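Local coordinates for probable zinc protease (Pseudomonas aeruginosa, PDB 4NNZ), which probably acts as a zinc-dependent metallopeptidase of the M16 (insulinase) family, working as one subunit of a heterodimeric protease, at residues N252-G257 with R407-P412; R263-L268 with T299-F304; D109-L114 with G212-R217. All blocks are in the same frame, centred on the assembly; numbering follows the deposited sequence.

Contact 1 of 3, residues N252-G257 with R407-P412; sequences NVPSLG and RTYFTP
Where strand 246-253 runs out of the five-stranded sheet in the second half of this M16 subunit, its last residue, Val253, and the following Pro254 meet Tyr409, at the C-terminal end of helix 399-409. The Tyr409 ring is the common surface. At its root, Val253 CG1 lies 3.7 Å from Tyr409 CD1; farther out, Pro254 CD approaches Tyr409 CE1 to 3.5 Å, and Pro254 CG reaches Tyr409 OH at 3.6 Å, the proline coming from the opposite direction. Tyr409 CG stands anti to the carbonyl carbon (chi1 -63°), which turns the ring toward Val253 and Pro254, both of which it meets at a slant. One ring face is covered from within the helix by Thr408 CG2, 3.7 Å above its centre. Through its hydroxyl, Tyr409 also has a weak hydrogen bond to Glu264 of helix 262-276. Directly after Tyr409 the chain reverses in an inverse gamma turn centred on Phe410, closed by a weak bond of 2.9 Å from Thr411 N to Tyr409 O. The contact belongs to the second alpha/beta half of the M16 fold, a helix end set by one aromatic residue against the end of an inner strand of the mixed sheet.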
ATOM      1  N   ASN A 252      -9.662 -13.271  -0.055  1.00 32.97           N
ATOM      2  CA  ASN A 252      -8.411 -13.261   0.671  1.00 34.32           C
ATOM      3  C   ASN A 252      -8.221 -14.530   1.433  1.00 35.06           C
ATOM      4  O   ASN A 252      -9.071 -14.944   2.176  1.00 35.39           O
ATOM      5  CB  ASN A 252      -8.335 -12.108   1.653  1.00 31.37           C
ATOM      6  CG  ASN A 252      -8.257 -10.775   0.993  1.00 30.82           C
ATOM      7  OD1 ASN A 252      -9.246 -10.151   0.767  1.00 30.20           O
ATOM      8  ND2 ASN A 252      -7.075 -10.331   0.717  1.00 30.37           N
ATOM      9  N   VAL A 253      -7.079 -15.144   1.246  1.00 35.68           N
ATOM     10  CA  VAL A 253      -6.849 -16.469   1.754  1.00 36.17           C
ATOM     11  C   VAL A 253      -5.410 -16.682   2.096  1.00 34.43           C
ATOM     12  O   VAL A 253      -4.593 -15.890   1.783  1.00 34.61           O
ATOM     13  CB  VAL A 253      -7.278 -17.566   0.779  1.00 34.60           C
ATOM     14  CG1 VAL A 253      -8.768 -17.694   0.725  1.00 34.65           C
ATOM     15  CG2 VAL A 253      -6.706 -17.326  -0.581  1.00 36.69           C
ATOM     16  N   PRO A 254      -5.105 -17.768   2.756  1.00 36.20           N
ATOM     17  CA  PRO A 254      -3.732 -18.156   3.015  1.00 37.38           C
ATOM     18  C   PRO A 254      -3.023 -18.843   1.866  1.00 37.10           C
ATOM     19  O   PRO A 254      -3.601 -19.279   0.924  1.00 39.21           O
ATOM     20  CB  PRO A 254      -3.869 -19.110   4.177  1.00 34.80           C
ATOM     21  CG  PRO A 254      -5.224 -19.631   4.054  1.00 34.51           C
ATOM     22  CD  PRO A 254      -6.036 -18.501   3.599  1.00 34.49           C
ATOM     23  N   SER A 255      -1.730 -18.969   2.001  1.00 40.86           N
ATOM     24  CA  SER A 255      -0.929 -19.747   1.104  1.00 41.18           C
ATOM     25  C   SER A 255       0.018 -20.526   1.973  1.00 42.88           C
ATOM     26  O   SER A 255       0.029 -20.350   3.149  1.00 46.89           O
ATOM     27  CB  SER A 255      -0.221 -18.881   0.085  1.00 39.02           C
ATOM     28  OG  SER A 255       1.015 -18.471   0.531  1.00 40.00           O
ATOM     29  N   LEU A 256       0.795 -21.400   1.381  1.00 44.44           N
ATOM     30  CA  LEU A 256       1.740 -22.206   2.107  1.00 45.33           C
ATOM     31  C   LEU A 256       2.810 -21.359   2.763  1.00 44.40           C
ATOM     32  O   LEU A 256       3.401 -21.745   3.726  1.00 47.79           O
ATOM     33  CB  LEU A 256       2.325 -23.275   1.214  1.00 48.13           C
ATOM     34  CG  LEU A 256       1.297 -24.303   0.784  1.00 51.76           C
ATOM     35  CD1 LEU A 256       1.824 -25.188  -0.317  1.00 54.57           C
ATOM     36  CD2 LEU A 256       0.854 -25.144   1.950  1.00 52.30           C
ATOM     37  N   GLY A 257       3.032 -20.182   2.244  1.00 44.64           N
ATOM     38  CA  GLY A 257       3.929 -19.243   2.854  1.00 45.24           C
ATOM     39  C   GLY A 257       3.466 -18.793   4.206  1.00 44.21           C
ATOM     40  O   GLY A 257       4.251 -18.473   5.045  1.00 44.60           O
ATOM     41  N   ARG A 407     -16.460 -23.039   3.606  1.00 44.21           N
ATOM     42  CA  ARG A 407     -17.224 -22.332   4.589  1.00 49.99           C
ATOM     43  C   ARG A 407     -16.452 -21.216   5.195  1.00 45.96           C
ATOM     44  O   ARG A 407     -16.997 -20.207   5.547  1.00 43.73           O
ATOM     45  CB  ARG A 407     -17.649 -23.251   5.697  1.00 58.49           C
ATOM     46  CG  ARG A 407     -18.775 -24.182   5.358  1.00 66.19           C
ATOM     47  CD  ARG A 407     -18.790 -25.294   6.369  1.00 74.31           C
ATOM     48  NE  ARG A 407     -19.290 -24.790   7.624  1.00 79.18           N
ATOM     49  CZ  ARG A 407     -20.533 -24.372   7.783  1.00 92.69           C
ATOM     50  NH1 ARG A 407     -21.373 -24.430   6.754  1.00 90.39           N
ATOM     51  NH2 ARG A 407     -20.940 -23.903   8.957  1.00 89.18           N
ATOM     52  N   THR A 408     -15.193 -21.482   5.440  1.00 44.49           N
ATOM     53  CA  THR A 408     -14.315 -20.529   6.027  1.00 41.76           C
ATOM     54  C   THR A 408     -14.018 -19.352   5.147  1.00 41.64           C
ATOM     55  O   THR A 408     -14.065 -18.246   5.585  1.00 46.06           O
ATOM     56  CB  THR A 408     -13.029 -21.230   6.448  1.00 46.52           C
ATOM     57  OG1 THR A 408     -13.371 -22.333   7.270  1.00 50.52           O
ATOM     58  CG2 THR A 408     -12.150 -20.346   7.227  1.00 46.17           C
ATOM     59  N   TYR A 409     -13.689 -19.599   3.899  1.00 42.36           N
ATOM     60  CA  TYR A 409     -13.144 -18.551   3.072  1.00 39.42           C
ATOM     61  C   TYR A 409     -14.040 -17.830   2.100  1.00 38.42           C
ATOM     62  O   TYR A 409     -13.780 -16.709   1.779  1.00 36.93           O
ATOM     63  CB  TYR A 409     -11.878 -19.025   2.417  1.00 39.28           C
ATOM     64  CG  TYR A 409     -10.831 -19.339   3.420  1.00 39.38           C
ATOM     65  CD1 TYR A 409     -10.194 -18.345   4.100  1.00 42.07           C
ATOM     66  CD2 TYR A 409     -10.499 -20.627   3.709  1.00 40.12           C
ATOM     67  CE1 TYR A 409      -9.242 -18.626   5.036  1.00 42.14           C
ATOM     68  CE2 TYR A 409      -9.551 -20.918   4.637  1.00 43.06           C
ATOM     69  CZ  TYR A 409      -8.928 -19.915   5.294  1.00 43.44           C
ATOM     70  OH  TYR A 409      -7.994 -20.206   6.223  1.00 44.34           O
ATOM     71  N   PHE A 410     -15.085 -18.467   1.648  1.00 40.52           N
ATOM     72  CA  PHE A 410     -15.937 -17.820   0.708  1.00 41.13           C
ATOM     73  C   PHE A 410     -16.988 -17.006   1.405  1.00 41.34           C
ATOM     74  O   PHE A 410     -18.138 -17.203   1.225  1.00 46.13           O
ATOM     75  CB  PHE A 410     -16.536 -18.840  -0.236  1.00 45.14           C
ATOM     76  CG  PHE A 410     -15.515 -19.563  -1.045  1.00 46.96           C
ATOM     77  CD1 PHE A 410     -14.376 -18.923  -1.431  1.00 47.21           C
ATOM     78  CD2 PHE A 410     -15.686 -20.865  -1.397  1.00 47.85           C
ATOM     79  CE1 PHE A 410     -13.418 -19.558  -2.151  1.00 46.57           C
ATOM     80  CE2 PHE A 410     -14.730 -21.514  -2.126  1.00 50.37           C
ATOM     81  CZ  PHE A 410     -13.592 -20.856  -2.503  1.00 49.24           C
ATOM     82  N   THR A 411     -16.551 -16.039   2.168  1.00 38.02           N
ATOM     83  CA  THR A 411     -17.412 -15.174   2.896  1.00 38.26           C
ATOM     84  C   THR A 411     -17.337 -13.801   2.297  1.00 39.77           C
ATOM     85  O   THR A 411     -16.335 -13.441   1.759  1.00 42.30           O
ATOM     86  CB  THR A 411     -16.961 -15.095   4.339  1.00 40.11           C
ATOM     87  OG1 THR A 411     -15.758 -14.359   4.418  1.00 39.55           O
ATOM     88  CG2 THR A 411     -16.702 -16.428   4.864  1.00 40.50           C
ATOM     89  N   PRO A 412     -18.375 -13.013   2.404  1.00 39.87           N
ATOM     90  CA  PRO A 412     -18.352 -11.690   1.818  1.00 39.70           C
ATOM     91  C   PRO A 412     -17.338 -10.820   2.473  1.00 38.52           C
ATOM     92  O   PRO A 412     -16.895  -9.903   1.881  1.00 41.86           O
ATOM     93  CB  PRO A 412     -19.738 -11.179   2.074  1.00 39.28           C
ATOM     94  CG  PRO A 412     -20.562 -12.374   2.063  1.00 41.55           C
ATOM     95  CD  PRO A 412     -19.742 -13.479   2.602  1.00 42.21           C
TER

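Contact 2 of 3, residues R263-L268 with T299-F304; sequences REVNAL and TYYDAF
Tyr301 leaves its backbone with CB directed at helix 262-276, and with CG anti to the backbone N (chi1 169°) its ring reaches in beside Leu268 and Val265. The first ring atom to meet the helix is Tyr301 CD2, 4.1 Å from Leu268 C and just as far from Leu268 CB. One atom farther, Tyr301 CE2 closes to 3.6 Å on Leu268 CB, the tightest point of this pair; the same carbon has Val265 O near the ring plane, at the edge, 4.0 Å away. Both helix side chains cross the tyrosine at about a right angle; it is CB of Leu268 that lies against the ring, while its CD1 lies near the hydroxyl. At the tip, Tyr301 OH touches Val265 CG1 at 3.6 Å, with Leu268 CD1 slightly farther off. The hydroxyl itself is satisfied by a hydrogen bond to the carbonyl oxygen of Pro254, which fixes the phenol end between the helix and the loop that follows strand 246-253. Here strand 294-301, outermost within this chain in the five-stranded sheet of the second half of the M16 fold, passes into a turn that faces the helix covering that sheet. The turn is an Asx turn: Asp302 OD1 accepts from Phe304 N at 2.6 Å, nearly straight at 161°, on its anti side and 34° out of the carboxylate plane. It presents Ala303 to the helix, with Ala303 CB 3.7 Å from Val265 CG1. Ala303 N meanwhile lies over the centre of one face of the Tyr301 ring, and Ala303 CB lies above the Phe304 ring, displaced toward its rim.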
ATOM      1  N   ARG A 263      -3.380 -28.138   5.159  1.00 56.01           N
ATOM      2  CA  ARG A 263      -4.474 -28.889   4.595  1.00 57.27           C
ATOM      3  C   ARG A 263      -5.488 -27.987   3.956  1.00 51.41           C
ATOM      4  O   ARG A 263      -6.008 -28.300   2.929  1.00 51.37           O
ATOM      5  CB  ARG A 263      -5.136 -29.777   5.637  1.00 58.64           C
ATOM      6  CG  ARG A 263      -6.267 -30.624   5.101  1.00 61.12           C
ATOM      7  CD  ARG A 263      -5.796 -31.953   4.545  1.00 68.06           C
ATOM      8  NE  ARG A 263      -4.986 -32.710   5.484  1.00 68.16           N
ATOM      9  CZ  ARG A 263      -5.463 -33.637   6.298  1.00 65.51           C
ATOM     10  NH1 ARG A 263      -6.737 -33.921   6.287  1.00 64.36           N
ATOM     11  NH2 ARG A 263      -4.671 -34.278   7.125  1.00 61.82           N
ATOM     12  N   GLU A 264      -5.789 -26.879   4.593  1.00 51.19           N
ATOM     13  CA  GLU A 264      -6.776 -25.971   4.070  1.00 51.38           C
ATOM     14  C   GLU A 264      -6.334 -25.372   2.745  1.00 51.16           C
ATOM     15  O   GLU A 264      -7.135 -25.158   1.873  1.00 51.01           O
ATOM     16  CB  GLU A 264      -7.174 -24.931   5.107  1.00 56.36           C
ATOM     17  CG  GLU A 264      -6.379 -23.653   5.045  1.00 65.16           C
ATOM     18  CD  GLU A 264      -6.340 -22.917   6.350  1.00 72.16           C
ATOM     19  OE1 GLU A 264      -7.357 -22.880   7.045  1.00 69.97           O
ATOM     20  OE2 GLU A 264      -5.287 -22.372   6.683  1.00 74.30           O
ATOM     21  N   VAL A 265      -5.049 -25.094   2.602  1.00 49.69           N
ATOM     22  CA  VAL A 265      -4.540 -24.578   1.365  1.00 46.17           C
ATOM     23  C   VAL A 265      -4.729 -25.585   0.272  1.00 47.30           C
ATOM     24  O   VAL A 265      -5.148 -25.255  -0.797  1.00 49.43           O
ATOM     25  CB  VAL A 265      -3.046 -24.272   1.474  1.00 45.99           C
ATOM     26  CG1 VAL A 265      -2.475 -23.857   0.144  1.00 45.14           C
ATOM     27  CG2 VAL A 265      -2.798 -23.177   2.470  1.00 48.46           C
ATOM     28  N   ASN A 266      -4.363 -26.808   0.537  1.00 42.59           N
ATOM     29  CA  ASN A 266      -4.456 -27.822  -0.457  1.00 44.43           C
ATOM     30  C   ASN A 266      -5.887 -28.075  -0.830  1.00 42.81           C
ATOM     31  O   ASN A 266      -6.184 -28.438  -1.935  1.00 40.01           O
ATOM     32  CB  ASN A 266      -3.710 -29.059  -0.032  1.00 46.25           C
ATOM     33  CG  ASN A 266      -2.233 -28.847  -0.019  1.00 47.06           C
ATOM     34  OD1 ASN A 266      -1.732 -27.957  -0.648  1.00 45.40           O
ATOM     35  ND2 ASN A 266      -1.542 -29.654   0.706  1.00 50.22           N
ATOM     36  N   ALA A 267      -6.762 -27.874   0.131  1.00 39.27           N
ATOM     37  CA  ALA A 267      -8.177 -27.920  -0.086  1.00 40.97           C
ATOM     38  C   ALA A 267      -8.634 -26.815  -1.010  1.00 40.78           C
ATOM     39  O   ALA A 267      -9.497 -27.001  -1.806  1.00 43.98           O
ATOM     40  CB  ALA A 267      -8.901 -27.854   1.220  1.00 40.64           C
ATOM     41  N   LEU A 268      -8.053 -25.657  -0.879  1.00 41.45           N
ATOM     42  CA  LEU A 268      -8.317 -24.583  -1.799  1.00 44.54           C
ATOM     43  C   LEU A 268      -7.868 -24.833  -3.233  1.00 42.00           C
ATOM     44  O   LEU A 268      -8.520 -24.440  -4.155  1.00 42.88           O
ATOM     45  CB  LEU A 268      -7.766 -23.280  -1.253  1.00 43.24           C
ATOM     46  CG  LEU A 268      -8.583 -22.712  -0.131  1.00 41.53           C
ATOM     47  CD1 LEU A 268      -7.869 -21.556   0.493  1.00 44.32           C
ATOM     48  CD2 LEU A 268      -9.946 -22.293  -0.605  1.00 40.89           C
ATOM     49  N   THR A 299     -10.826 -19.750 -12.797  1.00 40.66           N
ATOM     50  CA  THR A 299     -10.311 -19.560 -11.473  1.00 41.11           C
ATOM     51  C   THR A 299      -8.808 -19.550 -11.505  1.00 41.82           C
ATOM     52  O   THR A 299      -8.196 -20.180 -12.328  1.00 38.98           O
ATOM     53  CB  THR A 299     -10.763 -20.647 -10.490  1.00 43.82           C
ATOM     54  OG1 THR A 299     -10.035 -21.831 -10.728  1.00 45.71           O
ATOM     55  CG2 THR A 299     -12.159 -20.949 -10.641  1.00 46.42           C
ATOM     56  N   TYR A 300      -8.219 -18.779 -10.622  1.00 43.17           N
ATOM     57  CA  TYR A 300      -6.811 -18.821 -10.434  1.00 48.57           C
ATOM     58  C   TYR A 300      -6.515 -18.698  -8.961  1.00 46.55           C
ATOM     59  O   TYR A 300      -7.084 -17.891  -8.315  1.00 52.65           O
ATOM     60  CB  TYR A 300      -6.182 -17.712 -11.255  1.00 57.00           C
ATOM     61  CG  TYR A 300      -4.718 -17.475 -11.019  1.00 72.72           C
ATOM     62  CD1 TYR A 300      -3.763 -18.334 -11.498  1.00 74.19           C
ATOM     63  CD2 TYR A 300      -4.296 -16.373 -10.317  1.00 84.46           C
ATOM     64  CE1 TYR A 300      -2.425 -18.106 -11.276  1.00 81.63           C
ATOM     65  CE2 TYR A 300      -2.966 -16.141 -10.086  1.00 87.45           C
ATOM     66  CZ  TYR A 300      -2.031 -17.001 -10.571  1.00 88.87           C
ATOM     67  OH  TYR A 300      -0.706 -16.725 -10.338  1.00 87.64           O
ATOM     68  N   TYR A 301      -5.684 -19.559  -8.413  1.00 47.63           N
ATOM     69  CA  TYR A 301      -5.196 -19.436  -7.048  1.00 42.92           C
ATOM     70  C   TYR A 301      -3.753 -19.872  -6.949  1.00 41.50           C
ATOM     71  O   TYR A 301      -3.472 -21.001  -7.228  1.00 37.46           O
ATOM     72  CB  TYR A 301      -6.036 -20.319  -6.143  1.00 42.49           C
ATOM     73  CG  TYR A 301      -5.519 -20.502  -4.747  1.00 41.56           C
ATOM     74  CD1 TYR A 301      -5.207 -19.429  -3.972  1.00 40.71           C
ATOM     75  CD2 TYR A 301      -5.372 -21.747  -4.207  1.00 41.33           C
ATOM     76  CE1 TYR A 301      -4.746 -19.580  -2.711  1.00 40.94           C
ATOM     77  CE2 TYR A 301      -4.915 -21.908  -2.935  1.00 41.35           C
ATOM     78  CZ  TYR A 301      -4.609 -20.807  -2.197  1.00 42.91           C
ATOM     79  OH  TYR A 301      -4.162 -20.921  -0.938  1.00 42.18           O
ATOM     80  N   ASP A 302      -2.843 -19.003  -6.540  1.00 42.24           N
ATOM     81  CA  ASP A 302      -1.470 -19.413  -6.330  1.00 41.31           C
ATOM     82  C   ASP A 302      -1.253 -19.759  -4.887  1.00 41.78           C
ATOM     83  O   ASP A 302      -1.343 -18.931  -4.041  1.00 44.17           O
ATOM     84  CB  ASP A 302      -0.494 -18.325  -6.728  1.00 43.87           C
ATOM     85  CG  ASP A 302       0.939 -18.768  -6.622  1.00 49.27           C
ATOM     86  OD1 ASP A 302       1.194 -19.807  -6.035  1.00 47.51           O
ATOM     87  OD2 ASP A 302       1.827 -18.079  -7.120  1.00 51.35           O
ATOM     88  N   ALA A 303      -0.964 -21.016  -4.637  1.00 41.45           N
ATOM     89  CA  ALA A 303      -0.800 -21.532  -3.311  1.00 39.66           C
ATOM     90  C   ALA A 303       0.611 -21.420  -2.825  1.00 41.88           C
ATOM     91  O   ALA A 303       0.893 -21.752  -1.710  1.00 40.68           O
ATOM     92  CB  ALA A 303      -1.226 -22.970  -3.277  1.00 40.74           C
ATOM     93  N   PHE A 304       1.500 -20.944  -3.672  1.00 39.46           N
ATOM     94  CA  PHE A 304       2.908 -20.906  -3.348  1.00 40.68           C
ATOM     95  C   PHE A 304       3.509 -19.528  -3.166  1.00 40.51           C
ATOM     96  O   PHE A 304       4.555 -19.252  -3.647  1.00 38.41           O
ATOM     97  CB  PHE A 304       3.717 -21.731  -4.325  1.00 38.99           C
ATOM     98  CG  PHE A 304       3.256 -23.122  -4.425  1.00 42.32           C
ATOM     99  CD1 PHE A 304       3.630 -24.034  -3.506  1.00 41.14           C
ATOM    100  CD2 PHE A 304       2.411 -23.499  -5.412  1.00 45.60           C
ATOM    101  CE1 PHE A 304       3.200 -25.311  -3.574  1.00 40.49           C
ATOM    102  CE2 PHE A 304       1.966 -24.770  -5.489  1.00 44.22           C
ATOM    103  CZ  PHE A 304       2.364 -25.682  -4.567  1.00 42.81           C
TER

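Contact 3 of 3, residues D109-L114 with G212-R217; sequences DRMAHL and GEIPWR
The guanidinium of Arg217 meets Met111 at its edge: Met111 O lies in the plane of the group, 3.8 Å from Arg217 NH2, too long for a hydrogen bond but probably a favourable electrostatic approach, since this carbonyl belongs to the last turn of helix 100-112. Segment 109-114 touches the group nowhere else. Arg217 NE is held by the carbonyl oxygen of Glu182; Tyr181 OH bonds to Arg110 O and weakly to Met111 O, so helix 174-184 contacts both segments. In this first half of the M16 fold, the loop 212-217, which leaves helix 200-211 on the way to strand 233-240, packs on the C-terminal end of helix 100-112. Beside this polar edge sits an apolar cluster centred on Ile214. Its CD1 is wedged between Met111 CE, at a tight 3.3 Å, and Ala112 CB, at 3.6 Å. The bend of the methionine at its thioether (chi3 78°) turns CE onto the isoleucine, where it is also 3.8 Å from each of Ile214 CB, CG1 and CG2. Ile214 CB points to the helix, whereas the Met111 chain comes to it obliquely, with its terminal methyl making the closest approach to Ile214 CD1.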
ATOM      1  N   ASP A 109      28.926 -12.383 -12.411  1.00 57.70           N
ATOM      2  CA  ASP A 109      29.298 -11.033 -12.723  1.00 62.51           C
ATOM      3  C   ASP A 109      28.202 -10.087 -12.349  1.00 60.16           C
ATOM      4  O   ASP A 109      28.425  -9.028 -11.837  1.00 54.48           O
ATOM      5  CB  ASP A 109      29.533 -10.913 -14.198  1.00 73.06           C
ATOM      6  CG  ASP A 109      30.476  -9.824 -14.528  1.00 77.16           C
ATOM      7  OD1 ASP A 109      31.575  -9.856 -13.984  1.00 79.35           O
ATOM      8  OD2 ASP A 109      30.133  -8.949 -15.329  1.00 78.80           O
ATOM      9  N   ARG A 110      26.994 -10.507 -12.621  1.00 61.90           N
ATOM     10  CA  ARG A 110      25.844  -9.732 -12.328  1.00 60.16           C
ATOM     11  C   ARG A 110      25.778  -9.494 -10.849  1.00 57.50           C
ATOM     12  O   ARG A 110      25.506  -8.420 -10.416  1.00 58.19           O
ATOM     13  CB  ARG A 110      24.648 -10.564 -12.731  1.00 60.54           C
ATOM     14  CG  ARG A 110      23.540  -9.817 -13.415  1.00 71.83           C
ATOM     15  CD  ARG A 110      22.215 -10.526 -13.246  1.00 76.45           C
ATOM     16  NE  ARG A 110      22.130 -11.668 -14.130  1.00 76.96           N
ATOM     17  CZ  ARG A 110      22.273 -11.595 -15.436  1.00 70.51           C
ATOM     18  NH1 ARG A 110      22.499 -10.435 -16.001  1.00 72.23           N
ATOM     19  NH2 ARG A 110      22.195 -12.683 -16.170  1.00 65.28           N
ATOM     20  N   MET A 111      25.975 -10.530 -10.075  1.00 51.84           N
ATOM     21  CA  MET A 111      25.895 -10.424  -8.650  1.00 49.48           C
ATOM     22  C   MET A 111      26.968  -9.546  -8.093  1.00 50.50           C
ATOM     23  O   MET A 111      26.764  -8.822  -7.161  1.00 54.73           O
ATOM     24  CB  MET A 111      25.989 -11.799  -8.043  1.00 50.31           C
ATOM     25  CG  MET A 111      25.431 -11.899  -6.660  1.00 49.09           C
ATOM     26  SD  MET A 111      25.318 -13.586  -6.190  1.00 49.88           S
ATOM     27  CE  MET A 111      26.991 -13.898  -5.808  1.00 50.95           C
ATOM     28  N   ALA A 112      28.134  -9.658  -8.672  1.00 54.74           N
ATOM     29  CA  ALA A 112      29.291  -8.951  -8.207  1.00 58.63           C
ATOM     30  C   ALA A 112      29.257  -7.444  -8.329  1.00 59.33           C
ATOM     31  O   ALA A 112      29.745  -6.755  -7.459  1.00 61.57           O
ATOM     32  CB  ALA A 112      30.528  -9.506  -8.866  1.00 59.17           C
ATOM     33  N   HIS A 113      28.779  -6.932  -9.435  1.00 61.34           N
ATOM     34  CA  HIS A 113      28.752  -5.510  -9.560  1.00 62.99           C
ATOM     35  C   HIS A 113      27.792  -5.060 -10.608  1.00 60.69           C
ATOM     36  O   HIS A 113      27.478  -5.788 -11.510  1.00 61.76           O
ATOM     37  CB  HIS A 113      30.142  -5.016  -9.871  1.00 69.98           C
ATOM     38  CG  HIS A 113      30.583  -5.308 -11.259  1.00 74.75           C
ATOM     39  ND1 HIS A 113      30.530  -4.373 -12.265  1.00 71.28           N
ATOM     40  CD2 HIS A 113      31.077  -6.432 -11.813  1.00 75.50           C
ATOM     41  CE1 HIS A 113      30.971  -4.913 -13.380  1.00 76.65           C
ATOM     42  NE2 HIS A 113      31.305  -6.164 -13.134  1.00 77.27           N
ATOM     43  N   LEU A 114      27.343  -3.834 -10.493  1.00 61.05           N
ATOM     44  CA  LEU A 114      26.372  -3.336 -11.412  1.00 63.23           C
ATOM     45  C   LEU A 114      26.988  -2.271 -12.232  1.00 67.01           C
ATOM     46  O   LEU A 114      27.325  -1.236 -11.730  1.00 62.44           O
ATOM     47  CB  LEU A 114      25.201  -2.739 -10.656  1.00 68.72           C
ATOM     48  CG  LEU A 114      24.153  -2.075 -11.538  1.00 75.04           C
ATOM     49  CD1 LEU A 114      23.791  -2.933 -12.726  1.00 72.10           C
ATOM     50  CD2 LEU A 114      22.927  -1.693 -10.760  1.00 68.45           C
ATOM     51  N   GLY A 212      32.215 -17.583  -4.992  1.00 62.65           N
ATOM     52  CA  GLY A 212      32.738 -17.731  -3.657  1.00 59.67           C
ATOM     53  C   GLY A 212      33.325 -16.461  -3.134  1.00 61.25           C
ATOM     54  O   GLY A 212      33.295 -16.181  -1.963  1.00 62.83           O
ATOM     55  N   GLU A 213      33.872 -15.721  -4.062  1.00 59.93           N
ATOM     56  CA  GLU A 213      34.561 -14.478  -3.859  1.00 65.40           C
ATOM     57  C   GLU A 213      33.661 -13.407  -3.322  1.00 61.30           C
ATOM     58  O   GLU A 213      34.092 -12.519  -2.638  1.00 66.25           O
ATOM     59  CB  GLU A 213      35.189 -14.010  -5.169  1.00 76.02           C
ATOM     60  CG  GLU A 213      34.623 -14.637  -6.441  1.00 83.67           C
ATOM     61  CD  GLU A 213      35.496 -15.740  -6.984  1.00 84.84           C
ATOM     62  OE1 GLU A 213      36.647 -15.455  -7.358  1.00 76.79           O
ATOM     63  OE2 GLU A 213      35.036 -16.895  -7.040  1.00 76.98           O
ATOM     64  N   ILE A 214      32.417 -13.459  -3.745  1.00 62.65           N
ATOM     65  CA  ILE A 214      31.461 -12.433  -3.447  1.00 56.63           C
ATOM     66  C   ILE A 214      31.063 -12.495  -2.005  1.00 49.62           C
ATOM     67  O   ILE A 214      30.690 -13.517  -1.490  1.00 47.34           O
ATOM     68  CB  ILE A 214      30.229 -12.576  -4.331  1.00 58.00           C
ATOM     69  CG1 ILE A 214      30.653 -12.908  -5.752  1.00 61.03           C
ATOM     70  CG2 ILE A 214      29.387 -11.331  -4.245  1.00 61.64           C
ATOM     71  CD1 ILE A 214      29.754 -12.414  -6.854  1.00 59.47           C
ATOM     72  N   PRO A 215      31.168 -11.264  -1.356  1.00 49.66           N
ATOM     73  CA  PRO A 215      30.919 -11.338   0.080  1.00 51.72           C
ATOM     74  C   PRO A 215      29.500 -11.124   0.511  1.00 56.50           C
ATOM     75  O   PRO A 215      28.752 -10.474  -0.156  1.00 72.93           O
ATOM     76  CB  PRO A 215      31.760 -10.225   0.610  1.00 54.68           C
ATOM     77  CG  PRO A 215      31.515  -9.160  -0.332  1.00 52.03           C
ATOM     78  CD  PRO A 215      31.564  -9.799  -1.652  1.00 48.60           C
ATOM     79  N   TRP A 216      29.164 -11.665   1.655  1.00 51.42           N
ATOM     80  CA  TRP A 216      27.879 -11.554   2.268  1.00 51.02           C
ATOM     81  C   TRP A 216      27.606 -10.112   2.602  1.00 53.05           C
ATOM     82  O   TRP A 216      28.501  -9.387   2.930  1.00 55.04           O
ATOM     83  CB  TRP A 216      28.000 -12.363   3.521  1.00 46.76           C
ATOM     84  CG  TRP A 216      26.852 -12.531   4.332  1.00 45.39           C
ATOM     85  CD1 TRP A 216      26.040 -13.568   4.336  1.00 47.56           C
ATOM     86  CD2 TRP A 216      26.421 -11.674   5.368  1.00 47.39           C
ATOM     87  NE1 TRP A 216      25.079 -13.413   5.267  1.00 46.32           N
ATOM     88  CE2 TRP A 216      25.300 -12.244   5.924  1.00 47.98           C
ATOM     89  CE3 TRP A 216      26.866 -10.463   5.862  1.00 45.91           C
ATOM     90  CZ2 TRP A 216      24.610 -11.657   6.936  1.00 44.49           C
ATOM     91  CZ3 TRP A 216      26.195  -9.893   6.847  1.00 44.00           C
ATOM     92  CH2 TRP A 216      25.074 -10.481   7.385  1.00 47.27           C
ATOM     93  N   ARG A 217      26.366  -9.684   2.466  1.00 56.51           N
ATOM     94  CA  ARG A 217      25.973  -8.324   2.737  1.00 60.70           C
ATOM     95  C   ARG A 217      24.781  -8.354   3.648  1.00 58.70           C
ATOM     96  O   ARG A 217      23.931  -9.161   3.449  1.00 52.18           O
ATOM     97  CB  ARG A 217      25.545  -7.621   1.459  1.00 69.74           C
ATOM     98  CG  ARG A 217      26.562  -7.538   0.349  1.00 76.45           C
ATOM     99  CD  ARG A 217      26.291  -6.374  -0.589  1.00 83.30           C
ATOM    100  NE  ARG A 217      25.468  -6.727  -1.738  1.00 92.54           N
ATOM    101  CZ  ARG A 217      25.856  -7.528  -2.724  1.00 97.80           C
ATOM    102  NH1 ARG A 217      25.918  -8.833  -2.515  1.00 93.80           N
ATOM    103  NH2 ARG A 217      26.179  -7.031  -3.917  1.00 96.82           N
TER

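Contacts 1 and 2 are neighbours, their centres 9 Å apart, and both reach the five-stranded sheet of the second half of the chain; contact 2 is nested within the loop that contact 1 closes. They touch through the Pro254-Tyr301 and Glu264-Tyr409 pairs, so strand 246-253, helix 262-276, strand 294-301 and helix 399-409 form one continuous packed region. Contact 3 closes earlier in the sequence and lies on the opposite side of the chain's centre, with centres 40 Å from contact 1 and 36 Å from contact 2. It belongs to the first half, consistent with the tandem alpha/beta construction of M16 peptidases, each half having its own core.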